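Sugar ABC transporter substrate-binding protein, BlMnBP1 (Bifidobacterium animalis subsp. lactis ATCC 27673, PDB 6I5R) binds mannobiose and probably hands manno-oligosaccharides to an ABC importer that takes up the breakdown products of beta-mannan. Local coordinates at residues A[190-195]-A[261-266]; A[198-203]-A[410-415]; A[267-272]-A[287-292]. All blocks are in the same frame, centred on the assembly; numbering follows the deposited sequence.

In the fold
All three contacts reach the bound mannobiose. Contacts 1 and 2, with centres about 11 Å apart, share a packed interface: F194 O receives a probable hydrogen bond from Q412 NE2, and the ring of F194 rests on V415. Contacts 1 and 3 both use helix 265-273, and their centres lie about 13 Å apart; W265 touches both Q289 and M290. Contacts 2 and 3 do not meet, their nearest atoms being about 7 Å apart, yet both touch the chain B mannose. W265 and E266 of contact 1, W198 of contact 2, and K269 and Q289 of contact 3 together supply five residues of the sugar pocket.

Contact 1 of 3, residues A[190-195]-A[261-266]; sequences LYTNFV and STTDWE. With BMA (beta-D-mannopyranose), chain B.
N193 and T263 have the CA atoms nearest each other across the segments, 5.4 Å apart, where loop 190-195 runs nearly crosswise (105°) to the segment leading into helix 265-273. No strand pairing forms; instead a backbone N-H from each side finds a side-chain oxygen on the other. V195 N donates to T263 OG1 (3.0 Å), and D264 N donates to Y191 OH (2.9 Å) at the edge of the phenol ring; both bonds are nearly straight. Threonine suits this junction: OG1 sits between its backbone N and carbonyl carbon (chi1 61°) and faces the loop, while CB packs 3.6 Å from Y191 CZ. One water links Y191 OH to D264 O, and another donates to N193 OD1 and also bonds T263 OG1, so both bridge the segments. N193 has left-handed helical backbone angles, which asparagine tolerates well. Its ND2 lies at the edge of the W265 ring, 3.4 Å from CE3, with the amide and indole planes 68° apart, and makes a weak hydrogen bond to S268 OG. In the loop, T192 OG1 accepts from F194 N to form an ST turn, and also hydrogen-bonds E257 OE2. D264 is the N-cap of helix 265-273: its side chain caps a backbone N just further on, and OD2 bonds S267 OG. Just beyond it, W265 NE1 donates to O2 of the chain B mannose (3.1 Å), and E266 OE2 accepts from O1 of that sugar (2.7 Å). Through N193 the loop packs against W265, whereas E266 meets the ligand on its own, in the sugar site of a solute-binding protein.

Contact 2 of 3, residues A[198-203]-A[410-415]; sequences WAMGAW and KIQDIV. With BMA (beta-D-mannopyranose), chain C; BMA (beta-D-mannopyranose), chain B.
M200 and I411 lie at the heart of a buried, apolar helix-to-helix packing in this periplasmic-binding-protein fold, where short helix 197-201 rests against helix 409-420 from near the end of the chain. Theirs are the CA atoms nearest each other across the segments, 5.7 Å apart, and M200 CB stands 3.9 Å from I411 CB. Methionine suits the site because its flexible chain, bent at chi2 and chi3, can follow the neighbouring helix: SD settles 3.8 Å from V415 CG2, while CG lies against the aliphatic CG of Q412 at 3.7 Å. I411, branched at CB, sets both CG1 and CG2 against M200 O, and CG2, anti to the backbone N, also reaches W203 CD1 at 4.0 Å. L247 and Y244 of helix 239-252 and W432 of helix 425-443 also pack against I411, which places it in a core of several helices. At the start of the short helix, W198 serves the ligand: the tilted chain C mannose sets its C2-C3 edge over one indole face in a CH-pi contact, with C2 of that sugar over the ring centre, 3.6 Å from W198 CD2, and A199 CB on the opposite face.

Contact 3 of 3, residues A[267-272]-A[287-292]; sequences SSKGKM and VPQMKQ. With BMA (beta-D-mannopyranose), chain B.
K269 and Q289 reach from two helices toward the same mannose, their chains slanting across each other. The reach comes from chains extended beyond CG, through chi2 to chi4 in K269 and at chi2 in Q289. They converge on O2 of the chain B mannose: K269 NZ donates to it at 2.9 Å, and O2 in turn donates to Q289 OE1 at 2.5 Å. The lysine also makes weak bonds to O1 of that mannose and to Q289 OE1, and its NZ forms a salt bridge with E266 OE1; a long chain ending in a charged donor of several N-H groups suits so many acceptors. Q289 NE2 gives a nearly straight bond (164°) to O3 at 3.2 Å. Glutamine fits here because its amide can accept from one hydroxyl and donate to the next. The helices belong to a helix-strand-helix run around strand 277-283, with short axes 8.7 Å apart and crossing at -74°. Behind the polar tips the interface is apolar and centres on M290 SD: M290, bent at chi2, meets K269 and M272 at about right angles, its SD lying 3.7 Å from K269 CA and 3.9 Å from M272 CB. A leucine in place of K269 would probably leave mannose O2 without its ammonium donor and E266 OE1 without its salt-bridge partner. M280 and L282 of strand 277-283, together with I300, press on M290.

Contact 1 of 3, residues A[190-195]-A[261-266]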
loop_
_atom_site.group_PDB
_atom_site.type_symbol
_atom_site.label_atom_id
_atom_site.label_comp_id
_atom_site.label_asym_id
_atom_site.label_seq_id
_atom_site.Cartn_x
_atom_site.Cartn_y
_atom_site.Cartn_z
ATOM N N LEU A 190 17.990 -10.046 -0.618
ATOM C CA LEU A 190 16.721 -9.424 -0.257
ATOM C C LEU A 190 16.982 -8.476 0.900
ATOM O O LEU A 190 17.439 -8.902 1.963
ATOM C CB LEU A 190 15.672 -10.479 0.109
ATOM C CG LEU A 190 14.235 -9.999 0.375
ATOM C CD1 LEU A 190 13.182 -11.034 0.045
ATOM C CD2 LEU A 190 14.115 -9.592 1.855
ATOM N N TYR A 191 16.700 -7.194 0.693
ATOM C CA TYR A 191 16.921 -6.182 1.712
ATOM C C TYR A 191 15.610 -5.970 2.437
ATOM O O TYR A 191 14.591 -5.697 1.800
ATOM C CB TYR A 191 17.403 -4.881 1.083
ATOM C CG TYR A 191 17.968 -3.878 2.038
ATOM C CD1 TYR A 191 19.283 -3.943 2.435
ATOM C CD2 TYR A 191 17.194 -2.836 2.510
ATOM C CE1 TYR A 191 19.819 -3.007 3.296
ATOM C CE2 TYR A 191 17.720 -1.897 3.358
ATOM C CZ TYR A 191 19.034 -1.984 3.762
ATOM O OH TYR A 191 19.573 -1.036 4.601
ATOM N N THR A 192 15.625 -6.109 3.758
ATOM C CA THR A 192 14.362 -6.167 4.458
ATOM C C THR A 192 13.790 -4.794 4.779
ATOM O O THR A 192 12.586 -4.701 4.962
ATOM C CB THR A 192 14.471 -6.905 5.798
ATOM O OG1 THR A 192 15.384 -6.189 6.645
ATOM C CG2 THR A 192 14.925 -8.316 5.621
ATOM N N ASN A 193 14.625 -3.752 4.863
ATOM C CA ASN A 193 14.213 -2.453 5.407
ATOM C C ASN A 193 13.486 -2.647 6.731
ATOM O O ASN A 193 12.491 -1.986 7.027
ATOM C CB ASN A 193 13.357 -1.671 4.415
ATOM C CG ASN A 193 14.201 -0.787 3.506
ATOM O OD1 ASN A 193 14.974 0.027 3.992
ATOM N ND2 ASN A 193 14.080 -0.975 2.189
ATOM N N PHE A 194 14.033 -3.546 7.542
ATOM C CA PHE A 194 13.497 -3.848 8.862
ATOM C C PHE A 194 13.152 -2.582 9.641
ATOM O O PHE A 194 12.139 -2.534 10.341
ATOM C CB PHE A 194 14.541 -4.701 9.612
ATOM C CG PHE A 194 14.221 -4.970 11.043
ATOM C CD1 PHE A 194 14.594 -4.060 12.039
ATOM C CD2 PHE A 194 13.599 -6.147 11.419
ATOM C CE1 PHE A 194 14.311 -4.319 13.365
ATOM C CE2 PHE A 194 13.318 -6.405 12.747
ATOM C CZ PHE A 194 13.682 -5.475 13.721
ATOM N N VAL A 195 13.970 -1.535 9.517
ATOM C CA VAL A 195 13.810 -0.419 10.443
ATOM C C VAL A 195 12.534 0.366 10.146
ATOM O O VAL A 195 11.973 0.998 11.043
ATOM C CB VAL A 195 15.053 0.498 10.429
ATOM C CG1 VAL A 195 14.751 1.913 10.977
ATOM C CG2 VAL A 195 16.179 -0.135 11.238
ATOM N N SER A 261 19.033 -4.486 12.111
ATOM C CA SER A 261 18.666 -3.427 13.045
ATOM C C SER A 261 19.120 -2.057 12.569
ATOM O O SER A 261 18.712 -1.044 13.149
ATOM C CB SER A 261 19.246 -3.710 14.438
ATOM O OG SER A 261 20.641 -3.487 14.442
ATOM N N THR A 262 19.911 -1.990 11.506
ATOM C CA THR A 262 20.423 -0.719 11.041
ATOM C C THR A 262 20.181 -0.514 9.547
ATOM O O THR A 262 20.908 0.238 8.902
ATOM C CB THR A 262 21.916 -0.592 11.363
ATOM O OG1 THR A 262 22.660 -1.536 10.591
ATOM C CG2 THR A 262 22.189 -0.849 12.818
ATOM N N THR A 263 19.149 -1.138 8.980
ATOM C CA THR A 263 18.825 -0.832 7.594
ATOM C C THR A 263 18.466 0.640 7.436
ATOM O O THR A 263 18.054 1.318 8.387
ATOM C CB THR A 263 17.656 -1.674 7.086
ATOM O OG1 THR A 263 16.477 -1.412 7.843
ATOM C CG2 THR A 263 18.021 -3.144 7.154
ATOM N N ASP A 264 18.582 1.128 6.203
ATOM C CA ASP A 264 18.253 2.518 5.918
ATOM C C ASP A 264 17.506 2.650 4.597
ATOM O O ASP A 264 18.046 2.353 3.529
ATOM C CB ASP A 264 19.508 3.382 5.906
ATOM C CG ASP A 264 19.193 4.819 5.615
ATOM O OD1 ASP A 264 18.553 5.477 6.477
ATOM O OD2 ASP A 264 19.534 5.275 4.507
ATOM N N TRP A 265 16.284 3.174 4.685
ATOM C CA TRP A 265 15.377 3.214 3.544
ATOM C C TRP A 265 15.916 4.082 2.413
ATOM O O TRP A 265 15.962 3.644 1.254
ATOM C CB TRP A 265 14.014 3.715 4.020
ATOM C CG TRP A 265 13.121 4.148 2.931
ATOM C CD1 TRP A 265 12.597 5.383 2.780
ATOM C CD2 TRP A 265 12.668 3.375 1.804
ATOM N NE1 TRP A 265 11.819 5.437 1.659
ATOM C CE2 TRP A 265 11.835 4.212 1.043
ATOM C CE3 TRP A 265 12.865 2.054 1.380
ATOM C CZ2 TRP A 265 11.198 3.789 -0.137
ATOM C CZ3 TRP A 265 12.214 1.621 0.195
ATOM C CH2 TRP A 265 11.398 2.496 -0.543
ATOM N N GLU A 266 16.338 5.307 2.725
ATOM C CA GLU A 266 16.677 6.263 1.677
ATOM C C GLU A 266 17.897 5.820 0.898
ATOM O O GLU A 266 17.937 5.965 -0.325
ATOM C CB GLU A 266 16.914 7.645 2.273
ATOM C CG GLU A 266 15.645 8.310 2.761
ATOM C CD GLU A 266 14.673 8.632 1.639
ATOM O OE1 GLU A 266 15.045 8.491 0.462
ATOM O OE2 GLU A 266 13.542 9.067 1.923
HETATM C C1 BMA B . 9.891 8.883 1.365
HETATM C C2 BMA B . 9.213 8.189 0.157
HETATM C C3 BMA B . 7.914 7.540 0.615
HETATM C C4 BMA B . 8.105 6.777 1.901
HETATM C C5 BMA B . 8.819 7.636 2.954
HETATM C C6 BMA B . 8.991 6.903 4.262
HETATM O O1 BMA B . 11.121 9.286 0.857
HETATM O O2 BMA B . 10.096 7.104 -0.273
HETATM O O3 BMA B . 7.386 6.704 -0.356
HETATM O O4 BMA B . 6.840 6.378 2.430
HETATM O O5 BMA B . 10.077 8.034 2.434
HETATM O O6 BMA B . 9.273 7.912 5.238
HETATM O O HOH W 1 20.727 0.911 2.944
HETATM O O HOH W 2 14.978 0.582 6.658
#

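Contact 2 of 3, residues A[198-203]-A[410-415]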
loop_
_atom_site.group_PDB
_atom_site.type_symbol
_atom_site.label_atom_id
_atom_site.label_comp_id
_atom_site.label_asym_id
_atom_site.label_seq_id
_atom_site.Cartn_x
_atom_site.Cartn_y
_atom_site.Cartn_z
ATOM N N TRP A 198 6.610 0.505 8.109
ATOM C CA TRP A 198 5.687 0.360 6.996
ATOM C C TRP A 198 6.266 -0.609 5.969
ATOM O O TRP A 198 5.512 -1.308 5.291
ATOM C CB TRP A 198 5.389 1.708 6.343
ATOM C CG TRP A 198 6.608 2.388 5.881
ATOM C CD1 TRP A 198 7.315 3.338 6.552
ATOM C CD2 TRP A 198 7.305 2.157 4.650
ATOM N NE1 TRP A 198 8.406 3.709 5.806
ATOM C CE2 TRP A 198 8.428 2.984 4.644
ATOM C CE3 TRP A 198 7.088 1.313 3.558
ATOM C CZ2 TRP A 198 9.328 3.011 3.578
ATOM C CZ3 TRP A 198 7.974 1.342 2.518
ATOM C CH2 TRP A 198 9.086 2.175 2.537
ATOM N N ALA A 199 7.598 -0.680 5.863
ATOM C CA ALA A 199 8.179 -1.608 4.898
ATOM C C ALA A 199 7.999 -3.060 5.353
ATOM O O ALA A 199 7.830 -3.972 4.533
ATOM C CB ALA A 199 9.656 -1.299 4.688
ATOM N N MET A 200 8.050 -3.267 6.684
ATOM C CA MET A 200 7.790 -4.607 7.190
ATOM C C MET A 200 6.297 -4.966 7.106
ATOM O O MET A 200 5.936 -6.096 6.735
ATOM C CB MET A 200 8.291 -4.744 8.616
ATOM C CG MET A 200 9.806 -4.665 8.718
ATOM S SD MET A 200 10.545 -6.313 8.811
ATOM C CE MET A 200 10.629 -6.797 7.075
ATOM N N GLY A 201 5.452 -3.975 7.430
ATOM C CA GLY A 201 4.016 -4.199 7.341
ATOM C C GLY A 201 3.542 -4.504 5.928
ATOM O O GLY A 201 2.479 -5.107 5.748
ATOM N N ALA A 202 4.290 -4.051 4.917
ATOM C CA ALA A 202 3.939 -4.292 3.519
ATOM C C ALA A 202 3.807 -5.771 3.195
ATOM O O ALA A 202 3.078 -6.135 2.263
ATOM C CB ALA A 202 4.990 -3.639 2.609
ATOM N N TRP A 203 4.468 -6.644 3.963
ATOM C CA TRP A 203 4.328 -8.064 3.685
ATOM C C TRP A 203 2.881 -8.531 3.797
ATOM O O TRP A 203 2.506 -9.516 3.153
ATOM C CB TRP A 203 5.244 -8.863 4.613
ATOM C CG TRP A 203 6.660 -8.795 4.159
ATOM C CD1 TRP A 203 7.538 -7.774 4.363
ATOM C CD2 TRP A 203 7.351 -9.780 3.383
ATOM N NE1 TRP A 203 8.757 -8.072 3.773
ATOM C CE2 TRP A 203 8.659 -9.299 3.166
ATOM C CE3 TRP A 203 6.990 -11.025 2.847
ATOM C CZ2 TRP A 203 9.606 -10.021 2.430
ATOM C CZ3 TRP A 203 7.935 -11.739 2.131
ATOM C CH2 TRP A 203 9.221 -11.228 1.919
ATOM N N LYS A 410 4.856 -7.174 14.093
ATOM C CA LYS A 410 4.810 -8.632 14.060
ATOM C C LYS A 410 5.722 -9.188 12.967
ATOM O O LYS A 410 6.223 -10.309 13.069
ATOM C CB LYS A 410 3.371 -9.102 13.852
ATOM C CG LYS A 410 2.767 -8.705 12.495
ATOM C CD LYS A 410 1.398 -9.348 12.268
ATOM C CE LYS A 410 0.823 -9.045 10.895
ATOM N NZ LYS A 410 0.486 -7.622 10.666
ATOM N N ILE A 411 5.923 -8.421 11.903
ATOM C CA ILE A 411 6.793 -8.844 10.814
ATOM C C ILE A 411 8.250 -8.680 11.221
ATOM O O ILE A 411 9.109 -9.484 10.853
ATOM C CB ILE A 411 6.483 -8.021 9.545
ATOM C CG1 ILE A 411 5.005 -8.039 9.230
ATOM C CG2 ILE A 411 7.290 -8.504 8.332
ATOM C CD1 ILE A 411 4.435 -9.406 8.975
ATOM N N GLN A 412 8.551 -7.616 11.968
ATOM C CA GLN A 412 9.873 -7.483 12.558
ATOM C C GLN A 412 10.186 -8.698 13.424
ATOM O O GLN A 412 11.311 -9.200 13.409
ATOM C CB GLN A 412 9.965 -6.169 13.346
ATOM C CG GLN A 412 10.025 -4.956 12.425
ATOM C CD GLN A 412 9.929 -3.617 13.139
ATOM O OE1 GLN A 412 9.368 -3.519 14.231
ATOM N NE2 GLN A 412 10.476 -2.572 12.505
ATOM N N ASP A 413 9.178 -9.225 14.131
ATOM C CA ASP A 413 9.393 -10.396 14.968
ATOM C C ASP A 413 9.751 -11.609 14.122
ATOM O O ASP A 413 10.604 -12.412 14.507
ATOM C CB ASP A 413 8.149 -10.677 15.813
ATOM C CG ASP A 413 8.390 -11.741 16.865
ATOM O OD1 ASP A 413 9.421 -11.627 17.548
ATOM O OD2 ASP A 413 7.522 -12.651 17.021
ATOM N N ILE A 414 9.143 -11.741 12.942
ATOM C CA ILE A 414 9.552 -12.812 12.039
ATOM C C ILE A 414 11.048 -12.710 11.755
ATOM O O ILE A 414 11.786 -13.700 11.828
ATOM C CB ILE A 414 8.736 -12.782 10.734
ATOM C CG1 ILE A 414 7.266 -13.072 11.014
ATOM C CG2 ILE A 414 9.290 -13.820 9.759
ATOM C CD1 ILE A 414 6.348 -12.962 9.820
ATOM N N VAL A 415 11.506 -11.514 11.400
ATOM C CA VAL A 415 12.921 -11.314 11.087
ATOM C C VAL A 415 13.777 -11.646 12.299
ATOM O O VAL A 415 14.812 -12.311 12.197
ATOM C CB VAL A 415 13.166 -9.869 10.614
ATOM C CG1 VAL A 415 14.675 -9.576 10.446
ATOM C CG2 VAL A 415 12.413 -9.588 9.331
HETATM C C1 BMA C . 6.194 5.259 1.885
HETATM C C2 BMA C . 5.369 4.707 3.087
HETATM C C3 BMA C . 4.504 3.593 2.588
HETATM C C4 BMA C . 3.756 3.987 1.318
HETATM C C5 BMA C . 4.726 4.482 0.244
HETATM C C6 BMA C . 3.997 4.952 -1.000
HETATM O O2 BMA C . 4.446 5.682 3.568
HETATM O O3 BMA C . 3.553 3.153 3.563
HETATM O O4 BMA C . 3.098 2.844 0.838
HETATM O O5 BMA C . 5.440 5.606 0.786
HETATM O O6 BMA C . 3.177 6.095 -0.703
HETATM C C1 BMA B . 9.891 8.883 1.365
HETATM C C2 BMA B . 9.213 8.189 0.157
HETATM C C3 BMA B . 7.914 7.540 0.615
HETATM C C4 BMA B . 8.105 6.777 1.901
HETATM C C5 BMA B . 8.819 7.636 2.954
HETATM C C6 BMA B . 8.991 6.903 4.262
HETATM O O1 BMA B . 11.121 9.286 0.857
HETATM O O2 BMA B . 10.096 7.104 -0.273
HETATM O O3 BMA B . 7.386 6.704 -0.356
HETATM O O4 BMA B . 6.840 6.378 2.430
HETATM O O5 BMA B . 10.077 8.034 2.434
HETATM O O6 BMA B . 9.273 7.912 5.238
#

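Contact 3 of 3, residues A[267-272]-A[287-292]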
loop_
_atom_site.group_PDB
_atom_site.type_symbol
_atom_site.label_atom_id
_atom_site.label_comp_id
_atom_site.label_asym_id
_atom_site.label_seq_id
_atom_site.Cartn_x
_atom_site.Cartn_y
_atom_site.Cartn_z
ATOM N N SER A 267 18.909 5.294 1.590
ATOM C CA SER A 267 20.079 4.776 0.882
ATOM C C SER A 267 19.763 3.477 0.160
ATOM O O SER A 267 20.430 3.160 -0.831
ATOM C CB SER A 267 21.268 4.568 1.834
ATOM O OG SER A 267 20.940 3.817 2.985
ATOM N N SER A 268 18.761 2.720 0.622
ATOM C CA SER A 268 18.436 1.472 -0.068
ATOM C C SER A 268 17.994 1.738 -1.501
ATOM O O SER A 268 18.205 0.898 -2.380
ATOM C CB SER A 268 17.365 0.689 0.705
ATOM O OG SER A 268 16.051 1.105 0.415
ATOM N N LYS A 269 17.390 2.904 -1.764
ATOM C CA LYS A 269 17.008 3.238 -3.127
ATOM C C LYS A 269 18.231 3.271 -4.032
ATOM O O LYS A 269 18.271 2.618 -5.080
ATOM C CB LYS A 269 16.284 4.596 -3.160
ATOM C CG LYS A 269 14.903 4.605 -2.507
ATOM C CD LYS A 269 14.432 6.029 -2.377
ATOM C CE LYS A 269 13.239 6.130 -1.418
ATOM N NZ LYS A 269 12.816 7.566 -1.234
ATOM N N GLY A 270 19.249 4.023 -3.634
ATOM C CA GLY A 270 20.438 4.113 -4.457
ATOM C C GLY A 270 21.127 2.770 -4.598
ATOM O O GLY A 270 21.670 2.443 -5.658
ATOM N N LYS A 271 21.106 1.972 -3.534
ATOM C CA LYS A 271 21.760 0.669 -3.578
ATOM C C LYS A 271 21.084 -0.267 -4.576
ATOM O O LYS A 271 21.770 -1.001 -5.287
ATOM C CB LYS A 271 21.768 0.038 -2.188
ATOM C CG LYS A 271 22.679 0.721 -1.185
ATOM C CD LYS A 271 22.744 -0.114 0.076
ATOM C CE LYS A 271 23.499 0.544 1.173
ATOM N NZ LYS A 271 23.241 -0.189 2.419
ATOM N N MET A 272 19.744 -0.273 -4.628
ATOM C CA MET A 272 19.026 -1.045 -5.641
ATOM C C MET A 272 19.426 -0.589 -7.041
ATOM O O MET A 272 19.735 -1.408 -7.921
ATOM C CB MET A 272 17.516 -0.889 -5.429
ATOM C CG MET A 272 16.639 -1.216 -6.644
ATOM S SD MET A 272 16.594 -2.975 -6.960
ATOM C CE MET A 272 15.566 -3.452 -5.586
ATOM N N VAL A 287 8.874 1.568 -7.790
ATOM C CA VAL A 287 9.673 1.467 -9.012
ATOM C C VAL A 287 10.238 2.807 -9.442
ATOM O O VAL A 287 11.469 2.908 -9.614
ATOM C CB VAL A 287 8.823 0.791 -10.128
ATOM C CG1 VAL A 287 9.594 0.751 -11.427
ATOM C CG2 VAL A 287 8.437 -0.607 -9.709
ATOM N N PRO A 288 9.447 3.875 -9.605
ATOM C CA PRO A 288 10.058 5.156 -10.008
ATOM C C PRO A 288 11.049 5.697 -8.985
ATOM O O PRO A 288 12.026 6.353 -9.354
ATOM C CB PRO A 288 8.843 6.089 -10.173
ATOM C CG PRO A 288 7.787 5.513 -9.275
ATOM C CD PRO A 288 7.983 3.997 -9.443
ATOM N N GLN A 289 10.824 5.445 -7.699
ATOM C CA GLN A 289 11.748 5.945 -6.687
ATOM C C GLN A 289 13.094 5.240 -6.766
ATOM O O GLN A 289 14.141 5.847 -6.496
ATOM C CB GLN A 289 11.138 5.760 -5.304
ATOM C CG GLN A 289 9.900 6.574 -5.052
ATOM C CD GLN A 289 9.405 6.500 -3.614
ATOM O OE1 GLN A 289 10.171 6.296 -2.685
ATOM N NE2 GLN A 289 8.112 6.647 -3.445
ATOM N N MET A 290 13.081 3.931 -7.030
ATOM C CA MET A 290 14.330 3.218 -7.280
ATOM C C MET A 290 14.989 3.694 -8.573
ATOM O O MET A 290 16.209 3.830 -8.640
ATOM C CB MET A 290 14.076 1.715 -7.365
ATOM C CG MET A 290 13.384 1.086 -6.151
ATOM S SD MET A 290 14.360 1.255 -4.681
ATOM C CE MET A 290 13.133 0.952 -3.386
ATOM N N LYS A 291 14.198 3.960 -9.607
ATOM C CA LYS A 291 14.795 4.290 -10.896
ATOM C C LYS A 291 15.439 5.662 -10.849
ATOM O O LYS A 291 16.462 5.899 -11.509
ATOM C CB LYS A 291 13.737 4.267 -11.991
ATOM C CG LYS A 291 13.273 2.892 -12.432
ATOM C CD LYS A 291 12.253 3.022 -13.530
ATOM C CE LYS A 291 11.900 1.640 -14.047
ATOM N NZ LYS A 291 13.093 0.838 -14.399
ATOM N N GLN A 292 14.807 6.592 -10.134
ATOM C CA GLN A 292 15.303 7.952 -9.967
ATOM C C GLN A 292 16.500 8.017 -9.036
ATOM O O GLN A 292 17.150 9.058 -8.963
ATOM C CB GLN A 292 14.189 8.835 -9.422
ATOM C CG GLN A 292 13.067 9.089 -10.388
ATOM C CD GLN A 292 11.774 9.551 -9.695
ATOM O OE1 GLN A 292 11.682 9.630 -8.429
ATOM N NE2 GLN A 292 10.759 9.897 -10.516
HETATM C C1 BMA B . 9.891 8.883 1.365
HETATM C C2 BMA B . 9.213 8.189 0.157
HETATM C C3 BMA B . 7.914 7.540 0.615
HETATM C C4 BMA B . 8.105 6.777 1.901
HETATM C C5 BMA B . 8.819 7.636 2.954
HETATM C C6 BMA B . 8.991 6.903 4.262
HETATM O O1 BMA B . 11.121 9.286 0.857
HETATM O O2 BMA B . 10.096 7.104 -0.273
HETATM O O3 BMA B . 7.386 6.704 -0.356
HETATM O O4 BMA B . 6.840 6.378 2.430
HETATM O O5 BMA B . 10.077 8.034 2.434
HETATM O O6 BMA B . 9.273 7.912 5.238
#